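Local coordinates for protein similar to sp|P32453 Saccharomyces cerevisiae YNL315c ATP11 (Candida glabrata CBS 138, PDB 2P4F) that probably acts as a mitochondrial chaperone of the ATP11 family, binding unfolded protein during assembly of the F1 part of ATP synthase, at residues A[289-292]-A[293-297]; A[265-268]-A[269-272]; A[112-115]-A[116-120]; A[137-140]-A[141-144]. All blocks are in the same frame, centred on the assembly; numbering follows the deposited sequence.

Contact 1 (A[289-292]-A[293-297])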
loop_
_atom_site.group_PDB
_atom_site.type_symbol
_atom_site.label_atom_id
_atom_site.label_comp_id
_atom_site.label_asym_id
_atom_site.label_seq_id
_atom_site.Cartn_x
_atom_site.Cartn_y
_atom_site.Cartn_z
ATOM N N LYS A 289 7.862 -0.368 -20.477
ATOM C CA LYS A 289 6.420 -0.059 -20.445
ATOM C C LYS A 289 5.987 0.278 -19.031
ATOM O O LYS A 289 5.163 1.159 -18.779
ATOM C CB LYS A 289 5.646 -1.253 -20.949
ATOM C CG LYS A 289 4.137 -1.133 -20.883
ATOM C CD LYS A 289 3.602 -0.283 -22.021
ATOM C CE LYS A 289 2.086 -0.145 -21.967
ATOM N NZ LYS A 289 1.364 -1.398 -22.348
ATOM N N LEU A 290 6.558 -0.429 -18.062
ATOM C CA LEU A 290 6.296 -0.119 -16.648
ATOM C C LEU A 290 6.543 1.343 -16.336
ATOM O O LEU A 290 5.778 2.097 -15.735
ATOM C CB LEU A 290 7.218 -0.923 -15.703
ATOM C CG LEU A 290 7.198 -0.406 -14.230
ATOM C CD1 LEU A 290 5.830 -0.714 -13.646
ATOM C CD2 LEU A 290 8.351 -1.000 -13.462
ATOM N N ILE A 291 7.706 1.799 -16.774
ATOM C CA ILE A 291 8.085 3.198 -16.502
ATOM C C ILE A 291 7.169 4.156 -17.241
ATOM O O ILE A 291 6.712 5.173 -16.698
ATOM C CB ILE A 291 9.559 3.435 -16.880
ATOM C CG1 ILE A 291 10.475 2.681 -15.918
ATOM C CG2 ILE A 291 9.800 4.929 -16.919
ATOM C CD1 ILE A 291 11.942 2.628 -16.282
ATOM N N GLN A 292 6.818 3.834 -18.474
ATOM C CA GLN A 292 5.866 4.707 -19.188
ATOM C C GLN A 292 4.510 4.769 -18.504
ATOM O O GLN A 292 3.877 5.821 -18.366
ATOM C CB GLN A 292 5.726 4.168 -20.612
ATOM C CG GLN A 292 4.710 4.875 -21.495
ATOM C CD GLN A 292 3.387 4.127 -21.608
ATOM O OE1 GLN A 292 2.547 4.359 -22.478
ATOM N NE2 GLN A 292 3.192 3.191 -20.687
ATOM N N LEU A 293 4.008 3.602 -18.069
ATOM C CA LEU A 293 2.682 3.558 -17.501
ATOM C C LEU A 293 2.690 4.151 -16.094
ATOM O O LEU A 293 1.689 4.700 -15.654
ATOM C CB LEU A 293 2.127 2.132 -17.418
ATOM C CG LEU A 293 1.750 1.449 -18.729
ATOM C CD1 LEU A 293 1.501 -0.041 -18.499
ATOM C CD2 LEU A 293 0.491 2.024 -19.350
ATOM N N ALA A 294 3.801 4.047 -15.373
ATOM C CA ALA A 294 3.815 4.637 -14.024
ATOM C C ALA A 294 3.869 6.162 -14.080
ATOM O O ALA A 294 3.396 6.847 -13.184
ATOM C CB ALA A 294 5.022 4.090 -13.280
ATOM N N GLN A 295 4.471 6.720 -15.139
ATOM C CA GLN A 295 4.647 8.151 -15.291
ATOM C C GLN A 295 3.455 8.794 -15.982
ATOM O O GLN A 295 3.318 10.016 -15.816
ATOM C CB GLN A 295 5.905 8.512 -16.112
ATOM C CG GLN A 295 7.195 8.116 -15.430
ATOM C CD GLN A 295 8.493 8.425 -16.130
ATOM O OE1 GLN A 295 8.568 8.677 -17.349
ATOM N NE2 GLN A 295 9.544 8.421 -15.307
ATOM N N SER A 296 2.665 8.034 -16.718
ATOM C CA SER A 296 1.511 8.548 -17.462
ATOM C C SER A 296 0.455 9.109 -16.522
ATOM O O SER A 296 0.155 8.438 -15.519
ATOM C CB SER A 296 0.803 7.457 -18.283
ATOM O OG SER A 296 -0.439 7.974 -18.712
ATOM N N MET A 297 -0.098 10.288 -16.843
ATOM C CA MET A 297 -1.098 10.890 -15.979
ATOM C C MET A 297 -2.512 10.358 -16.174
ATOM O O MET A 297 -3.444 10.710 -15.440
ATOM C CB MET A 297 -1.059 12.422 -16.215
ATOM C CG MET A 297 0.335 12.889 -15.789
ATOM S SD MET A 297 0.318 13.554 -14.121
ATOM C CE MET A 297 1.136 12.266 -13.185
#

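Contact 2 (A[265-268]-A[269-272])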
loop_
_atom_site.group_PDB
_atom_site.type_symbol
_atom_site.label_atom_id
_atom_site.label_comp_id
_atom_site.label_asym_id
_atom_site.label_seq_id
_atom_site.Cartn_x
_atom_site.Cartn_y
_atom_site.Cartn_z
ATOM N N THR A 265 -10.800 1.887 -18.154
ATOM C CA THR A 265 -10.184 2.500 -19.322
ATOM C C THR A 265 -9.085 1.613 -19.903
ATOM O O THR A 265 -8.534 0.707 -19.285
ATOM C CB THR A 265 -9.553 3.837 -18.924
ATOM O OG1 THR A 265 -8.541 3.523 -17.957
ATOM C CG2 THR A 265 -10.563 4.784 -18.274
ATOM N N SER A 266 -8.699 1.881 -21.155
ATOM C CA SER A 266 -7.680 1.079 -21.832
ATOM C C SER A 266 -6.391 1.170 -21.029
ATOM O O SER A 266 -5.686 0.184 -20.796
ATOM C CB SER A 266 -7.472 1.528 -23.285
ATOM O OG SER A 266 -8.756 1.472 -23.944
ATOM N N ILE A 267 -6.037 2.380 -20.551
ATOM C CA ILE A 267 -4.723 2.362 -19.892
ATOM C C ILE A 267 -4.774 1.671 -18.528
ATOM O O ILE A 267 -3.795 1.036 -18.078
ATOM C CB ILE A 267 -4.178 3.787 -19.743
ATOM C CG1 ILE A 267 -2.741 3.808 -19.223
ATOM C CG2 ILE A 267 -5.066 4.666 -18.873
ATOM C CD1 ILE A 267 -2.025 5.106 -19.516
ATOM N N ALA A 268 -5.908 1.757 -17.835
ATOM C CA ALA A 268 -6.042 1.036 -16.580
ATOM C C ALA A 268 -5.871 -0.464 -16.836
ATOM O O ALA A 268 -5.222 -1.200 -16.089
ATOM C CB ALA A 268 -7.389 1.337 -15.934
ATOM N N LYS A 269 -6.487 -0.944 -17.922
ATOM C CA LYS A 269 -6.320 -2.376 -18.274
ATOM C C LYS A 269 -4.865 -2.695 -18.604
ATOM O O LYS A 269 -4.393 -3.796 -18.285
ATOM C CB LYS A 269 -7.260 -2.795 -19.413
ATOM C CG LYS A 269 -8.732 -2.610 -19.077
ATOM C CD LYS A 269 -9.629 -3.038 -20.261
ATOM C CE LYS A 269 -10.864 -2.165 -20.369
ATOM N NZ LYS A 269 -11.342 -2.191 -21.791
ATOM N N GLU A 270 -4.163 -1.737 -19.227
ATOM C CA GLU A 270 -2.759 -1.980 -19.540
ATOM C C GLU A 270 -1.937 -2.084 -18.257
ATOM O O GLU A 270 -1.043 -2.930 -18.131
ATOM C CB GLU A 270 -2.145 -0.866 -20.359
ATOM C CG GLU A 270 -2.551 -0.825 -21.807
ATOM C CD GLU A 270 -1.789 0.333 -22.459
ATOM O OE1 GLU A 270 -2.394 1.406 -22.677
ATOM O OE2 GLU A 270 -0.595 0.094 -22.738
ATOM N N ARG A 271 -2.277 -1.231 -17.290
ATOM C CA ARG A 271 -1.579 -1.344 -15.998
ATOM C C ARG A 271 -1.840 -2.670 -15.303
ATOM O O ARG A 271 -0.883 -3.319 -14.780
ATOM C CB ARG A 271 -2.019 -0.203 -15.065
ATOM C CG ARG A 271 -1.469 1.147 -15.520
ATOM C CD ARG A 271 -1.545 2.192 -14.379
ATOM N NE ARG A 271 -0.971 3.430 -14.910
ATOM C CZ ARG A 271 -1.694 4.460 -15.376
ATOM N NH1 ARG A 271 -3.035 4.420 -15.347
ATOM N NH2 ARG A 271 -1.099 5.560 -15.869
ATOM N N ILE A 272 -3.095 -3.110 -15.273
ATOM C CA ILE A 272 -3.397 -4.371 -14.603
ATOM C C ILE A 272 -2.710 -5.507 -15.348
ATOM O O ILE A 272 -2.168 -6.431 -14.739
ATOM C CB ILE A 272 -4.912 -4.564 -14.518
ATOM C CG1 ILE A 272 -5.513 -3.582 -13.506
ATOM C CG2 ILE A 272 -5.253 -6.019 -14.218
ATOM C CD1 ILE A 272 -6.993 -3.355 -13.632
#

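Contact 3 (A[112-115]-A[116-120])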
loop_
_atom_site.group_PDB
_atom_site.type_symbol
_atom_site.label_atom_id
_atom_site.label_comp_id
_atom_site.label_asym_id
_atom_site.label_seq_id
_atom_site.Cartn_x
_atom_site.Cartn_y
_atom_site.Cartn_z
ATOM N N LYS A 112 -16.563 0.374 19.375
ATOM C CA LYS A 112 -17.610 -0.265 18.588
ATOM C C LYS A 112 -18.842 0.583 18.330
ATOM O O LYS A 112 -19.415 0.390 17.247
ATOM C CB LYS A 112 -18.075 -1.566 19.247
ATOM C CG LYS A 112 -17.207 -1.936 20.435
ATOM C CD LYS A 112 -18.071 -1.879 21.687
ATOM C CE LYS A 112 -18.256 -3.245 22.331
ATOM N NZ LYS A 112 -17.740 -3.310 23.732
ATOM N N ASP A 113 -19.265 1.462 19.236
ATOM C CA ASP A 113 -20.508 2.203 18.976
ATOM C C ASP A 113 -20.191 3.579 18.402
ATOM O O ASP A 113 -21.149 4.347 18.207
ATOM C CB ASP A 113 -21.345 2.259 20.255
ATOM C CG ASP A 113 -22.037 0.871 20.434
ATOM O OD1 ASP A 113 -22.799 0.390 19.535
ATOM O OD2 ASP A 113 -21.738 0.278 21.477
ATOM N N LEU A 114 -18.897 3.862 18.107
ATOM C CA LEU A 114 -18.607 5.154 17.481
ATOM C C LEU A 114 -19.109 5.179 16.044
ATOM O O LEU A 114 -19.203 4.113 15.407
ATOM C CB LEU A 114 -17.104 5.446 17.526
ATOM C CG LEU A 114 -16.574 5.645 18.963
ATOM C CD1 LEU A 114 -15.075 5.990 18.861
ATOM C CD2 LEU A 114 -17.358 6.720 19.682
ATOM N N SER A 115 -19.368 6.387 15.506
ATOM C CA SER A 115 -19.720 6.496 14.104
ATOM C C SER A 115 -18.465 6.365 13.240
ATOM O O SER A 115 -17.327 6.429 13.726
ATOM C CB SER A 115 -20.358 7.847 13.859
ATOM O OG SER A 115 -19.353 8.867 14.006
ATOM N N LYS A 116 -18.711 6.199 11.932
ATOM C CA LYS A 116 -17.562 6.153 10.989
ATOM C C LYS A 116 -16.690 7.392 11.130
ATOM O O LYS A 116 -15.438 7.344 11.109
ATOM C CB LYS A 116 -18.109 6.016 9.564
ATOM C CG LYS A 116 -18.853 4.720 9.258
ATOM C CD LYS A 116 -19.118 4.727 7.744
ATOM C CE LYS A 116 -19.935 3.601 7.187
ATOM N NZ LYS A 116 -19.659 3.604 5.692
ATOM N N GLN A 117 -17.305 8.568 11.238
ATOM C CA GLN A 117 -16.539 9.824 11.328
ATOM C C GLN A 117 -15.763 9.891 12.634
ATOM O O GLN A 117 -14.621 10.322 12.637
ATOM C CB GLN A 117 -17.478 11.037 11.209
ATOM C CG GLN A 117 -16.724 12.340 11.416
ATOM C CD GLN A 117 -17.431 13.584 10.936
ATOM O OE1 GLN A 117 -17.270 14.021 9.795
ATOM N NE2 GLN A 117 -18.197 14.168 11.859
ATOM N N GLU A 118 -16.425 9.459 13.717
ATOM C CA GLU A 118 -15.705 9.471 15.018
ATOM C C GLU A 118 -14.512 8.543 14.981
ATOM O O GLU A 118 -13.453 8.917 15.480
ATOM C CB GLU A 118 -16.687 9.035 16.106
ATOM C CG GLU A 118 -17.685 10.210 16.342
ATOM C CD GLU A 118 -18.878 9.797 17.187
ATOM O OE1 GLU A 118 -19.284 8.620 17.292
ATOM O OE2 GLU A 118 -19.471 10.737 17.789
ATOM N N VAL A 119 -14.648 7.347 14.389
ATOM C CA VAL A 119 -13.477 6.472 14.267
ATOM C C VAL A 119 -12.383 7.130 13.436
ATOM O O VAL A 119 -11.186 7.066 13.804
ATOM C CB VAL A 119 -13.854 5.135 13.604
ATOM C CG1 VAL A 119 -12.582 4.276 13.329
ATOM C CG2 VAL A 119 -14.840 4.379 14.531
ATOM N N GLU A 120 -12.776 7.758 12.315
ATOM C CA GLU A 120 -11.795 8.459 11.470
ATOM C C GLU A 120 -11.101 9.560 12.257
ATOM O O GLU A 120 -9.869 9.699 12.155
ATOM C CB GLU A 120 -12.427 9.016 10.205
ATOM C CG GLU A 120 -11.408 9.785 9.368
ATOM C CD GLU A 120 -11.890 10.131 7.967
ATOM O OE1 GLU A 120 -12.988 9.678 7.551
ATOM O OE2 GLU A 120 -11.184 10.885 7.236
#

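Contact 4 (A[137-140]-A[141-144])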
loop_
_atom_site.group_PDB
_atom_site.type_symbol
_atom_site.label_atom_id
_atom_site.label_comp_id
_atom_site.label_asym_id
_atom_site.label_seq_id
_atom_site.Cartn_x
_atom_site.Cartn_y
_atom_site.Cartn_z
ATOM N N VAL A 137 -8.285 6.652 5.493
ATOM C CA VAL A 137 -9.426 5.783 5.716
ATOM C C VAL A 137 -10.021 5.477 4.338
ATOM O O VAL A 137 -10.328 6.456 3.624
ATOM C CB VAL A 137 -10.438 6.463 6.638
ATOM C CG1 VAL A 137 -11.659 5.575 6.803
ATOM C CG2 VAL A 137 -9.772 6.744 7.979
ATOM N N VAL A 138 -10.174 4.233 3.965
ATOM C CA VAL A 138 -10.535 3.755 2.624
ATOM C C VAL A 138 -11.830 2.991 2.682
ATOM O O VAL A 138 -11.947 2.141 3.564
ATOM C CB VAL A 138 -9.404 2.813 2.100
ATOM C CG1 VAL A 138 -9.639 2.302 0.711
ATOM C CG2 VAL A 138 -8.047 3.542 2.152
ATOM N N PRO A 139 -12.844 3.232 1.871
ATOM C CA PRO A 139 -14.034 2.358 1.951
ATOM C C PRO A 139 -13.651 0.982 1.450
ATOM O O PRO A 139 -12.866 0.805 0.500
ATOM C CB PRO A 139 -15.073 2.976 1.002
ATOM C CG PRO A 139 -14.297 3.899 0.146
ATOM C CD PRO A 139 -13.036 4.287 0.869
ATOM N N TYR A 140 -14.237 -0.008 2.103
ATOM C CA TYR A 140 -13.884 -1.381 1.746
ATOM C C TYR A 140 -14.479 -1.776 0.402
ATOM O O TYR A 140 -13.751 -2.159 -0.532
ATOM C CB TYR A 140 -14.337 -2.319 2.872
ATOM C CG TYR A 140 -13.912 -3.740 2.515
ATOM C CD1 TYR A 140 -12.585 -4.156 2.602
ATOM C CD2 TYR A 140 -14.873 -4.677 2.105
ATOM C CE1 TYR A 140 -12.189 -5.457 2.282
ATOM C CE2 TYR A 140 -14.462 -5.970 1.784
ATOM C CZ TYR A 140 -13.143 -6.348 1.876
ATOM O OH TYR A 140 -12.780 -7.620 1.558
ATOM N N VAL A 141 -15.806 -1.762 0.274
ATOM C CA VAL A 141 -16.393 -2.400 -0.911
ATOM C C VAL A 141 -15.971 -1.587 -2.127
ATOM O O VAL A 141 -15.544 -2.159 -3.132
ATOM C CB VAL A 141 -17.926 -2.520 -0.789
ATOM C CG1 VAL A 141 -18.624 -2.800 -2.118
ATOM C CG2 VAL A 141 -18.325 -3.613 0.202
ATOM N N LYS A 142 -16.076 -0.256 -1.985
ATOM C CA LYS A 142 -15.841 0.617 -3.124
ATOM C C LYS A 142 -14.397 0.580 -3.601
ATOM O O LYS A 142 -14.140 0.665 -4.800
ATOM C CB LYS A 142 -16.264 2.049 -2.757
ATOM C CG LYS A 142 -16.026 3.051 -3.873
ATOM C CD LYS A 142 -16.446 4.461 -3.449
ATOM C CE LYS A 142 -16.696 5.325 -4.668
ATOM N NZ LYS A 142 -15.951 6.614 -4.689
ATOM N N THR A 143 -13.456 0.486 -2.667
ATOM C CA THR A 143 -12.053 0.669 -3.067
ATOM C C THR A 143 -11.084 -0.412 -2.644
ATOM O O THR A 143 -10.328 -1.019 -3.419
ATOM C CB THR A 143 -11.578 2.022 -2.483
ATOM O OG1 THR A 143 -12.430 3.038 -3.059
ATOM C CG2 THR A 143 -10.123 2.273 -2.845
ATOM N N PHE A 144 -11.066 -0.717 -1.337
ATOM C CA PHE A 144 -10.027 -1.661 -0.927
ATOM C C PHE A 144 -10.251 -3.072 -1.403
ATOM O O PHE A 144 -9.272 -3.784 -1.689
ATOM C CB PHE A 144 -9.926 -1.663 0.615
ATOM C CG PHE A 144 -8.656 -2.421 1.030
ATOM C CD1 PHE A 144 -7.424 -1.781 0.915
ATOM C CD2 PHE A 144 -8.721 -3.725 1.505
ATOM C CE1 PHE A 144 -6.278 -2.452 1.272
ATOM C CE2 PHE A 144 -7.555 -4.398 1.850
ATOM C CZ PHE A 144 -6.331 -3.764 1.720
#

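Contact 1 (A[289-292]-A[293-297])
Over one face of the Gln295 side-chain amide sits the CG2 methyl of Ile291, 3.8 Å from Gln295 CD and nearly as close to both ends of the amide. The two side chains run side by side and point the same way, one turn apart on the last turns of the alpha-helix 287-295. The other amide, of Gln292, folds back along the helix through a bend at chi2 (-100°); its placement, and with it a weak hydrogen bond from NE2 to Lys289 O, is doubtful, because NE2 crowds both N and CG of Leu293.

In the i to i+4 ladder Leu293 N meets Lys289 O at 2.8 Å, and the bonding weakens toward the end: Gln292 O receives both Gln295 N and Ser296 N, each only weakly, and Ser296 then leaves the helical conformation. The buried side chains are apolar: Leu290 and Ala294 pack on strand 156-162, and Leu293 on Phe257 and Ile267. Lys289, bent at chi2 and chi4, sends its ammonium group to a salt bridge with Glu270, and on the way its CE lies 3.5 Å from Leu293 CD1.

Contact 2 (A[265-268]-A[269-272])
Ile267 swings CG1 anti to its own backbone N (chi1 -173°), while Arg271 one turn later holds CG anti to its carbonyl carbon (chi1 -71°) and stays extended out to NE. The two side chains therefore meet at a slant on the first turns of helix 266-280. Ile267 CG1 lies over one face of the Arg271 guanidinium, displaced toward its rim and 3.9 Å from NH1, with Ile267 CD1 reaching 3.8 Å from NH2.

Before the helix, Thr265 is the N-cap: its OG1 accepts from Ala268 N at 3.2 Å and is also hydrogen-bonded to Asn299 O. Its carbonyl starts the i to i+4 series, taking Lys269 N at 3.0 Å. Ile267 O accepts Arg271 N at 2.8 Å.

The charged ends are used outside this stretch. Arg271 gives NH2 to Leu293 O and NH1 to Glu298 O, although Arg256 stands nearby with like charge; the Glu270 carboxylate is already engaged by Lys289. A buried guanidinium is thus met by aliphatic carbon on one face and by backbone carbonyls at NH1 and NH2, which implies that its positive charge is probably stabilised in part by peptide dipoles.

Contact 3 (A[112-115]-A[116-120])
Ser115 and Glu118 close a capping box at the start of helix 116-126, and this is the tight half of the contact. The serine hydroxyl, turned between its own backbone N and carbonyl carbon (chi1 69°), accepts from Glu118 N at 3.0 Å. In return Glu118 OE1 takes the Ser115 N-H at 2.9 Å in a bond that is almost straight, 174° at the hydrogen. The carboxylate is approached on its anti side, with the donor 24° out of its plane. Two N-H groups at the start of the helix are thus met by side chains. The first regular helical bond then follows, Val119 N to Ser115 O at 2.9 Å.

Beside the box, Leu114 and Val119 make a hydrophobic staple: the residue before the N-cap touches the fourth residue of the helix, with Leu114 CB 3.9 Å from Val119 CG2. Val119 is buried, leaning on Leu223 and Leu231, so the staple ties the loop end to the packed flank of the helix.

The other half is looser. Gln117 leads its amide away from the preceding loop, touching it just through CB, and Glu118 itself lies on the solvent side despite its bonds. Lys116 also leaves the loop, but packs instead on Lys227, Asp228 and Met229. Leu114 crosses Glu118 at about a right angle, so that the leucine CD2 methyl comes to 3.6 Å from Glu118 OE1, the same oxygen that receives the Ser115 N-H.

Contact 4 (A[137-140]-A[141-144])
The CG1 methyl of Val138 is the bump at the centre of this turn, pushing into the hollow between Thr143 and Phe144. It lies 3.6 Å from Thr143 CG2, with the two side chains crossing at about a right angle, and 4.0 Å from Phe144 CB. Its position anti to the backbone N (chi1 -178°) points it at that notch.

Pro139 fills the neighbouring groove. The pyrrolidine lies alongside Lys142, its CG 4.0 Å from Lys142 CB, and the same CG comes 3.8 Å from Thr143 OG1, while the lysine chain runs outward. Across the turn, Tyr140 and Phe144 form the third fit. Tyr140 CE1 meets the edge of the phenylalanine ring, near its plane, at 4.0 Å from Phe144 CD2; relative to the Tyr140 ring the approach is oblique. Phe144, which is buried, also meets the Phe219 ring and packs on Val230 and Leu221, and Tyr140 also rests on Tyr148.

One carbonyl holds the shape together. Pro139 O accepts Phe144 N at 3.0 Å in the carbonyl plane, and also Thr143 N at 3.2 Å from well above that plane. The longer reach, five residues instead of four, widens the first turn, and probably helps make room for the Val138 methyl. Backbone pairing of Tyr140 with Asp228, whose carboxylate also takes Val141 N, keeps the turn beside the adjoining strand. The whole is a pi-type turn with Pro139 at the N-cap, leading from edge strand 133-139 of the antiparallel half-barrel sheet directly into helix 140-153.

Contacts 1 and 2 sit side by side on successive helices, 287-295 and 266-280, and meet directly through a salt bridge and a side-chain-to-backbone bond. Both are partly buried and join charge to aliphatic packing. Contacts 3 and 4 are surface contacts at helix starts, touching where Glu120 CG meets Val137 CG2. Contact 3 caps its helix with side chains, whereas contact 4 opens its helix with a wide turn on one backbone carbonyl and apolar fits. Helix starts thus appear in contacts 2, 3 and 4, a helix end in contact 1. Contacts 1 and 3 lie on opposite sides of the chain's centre, their centres about 38 Å apart.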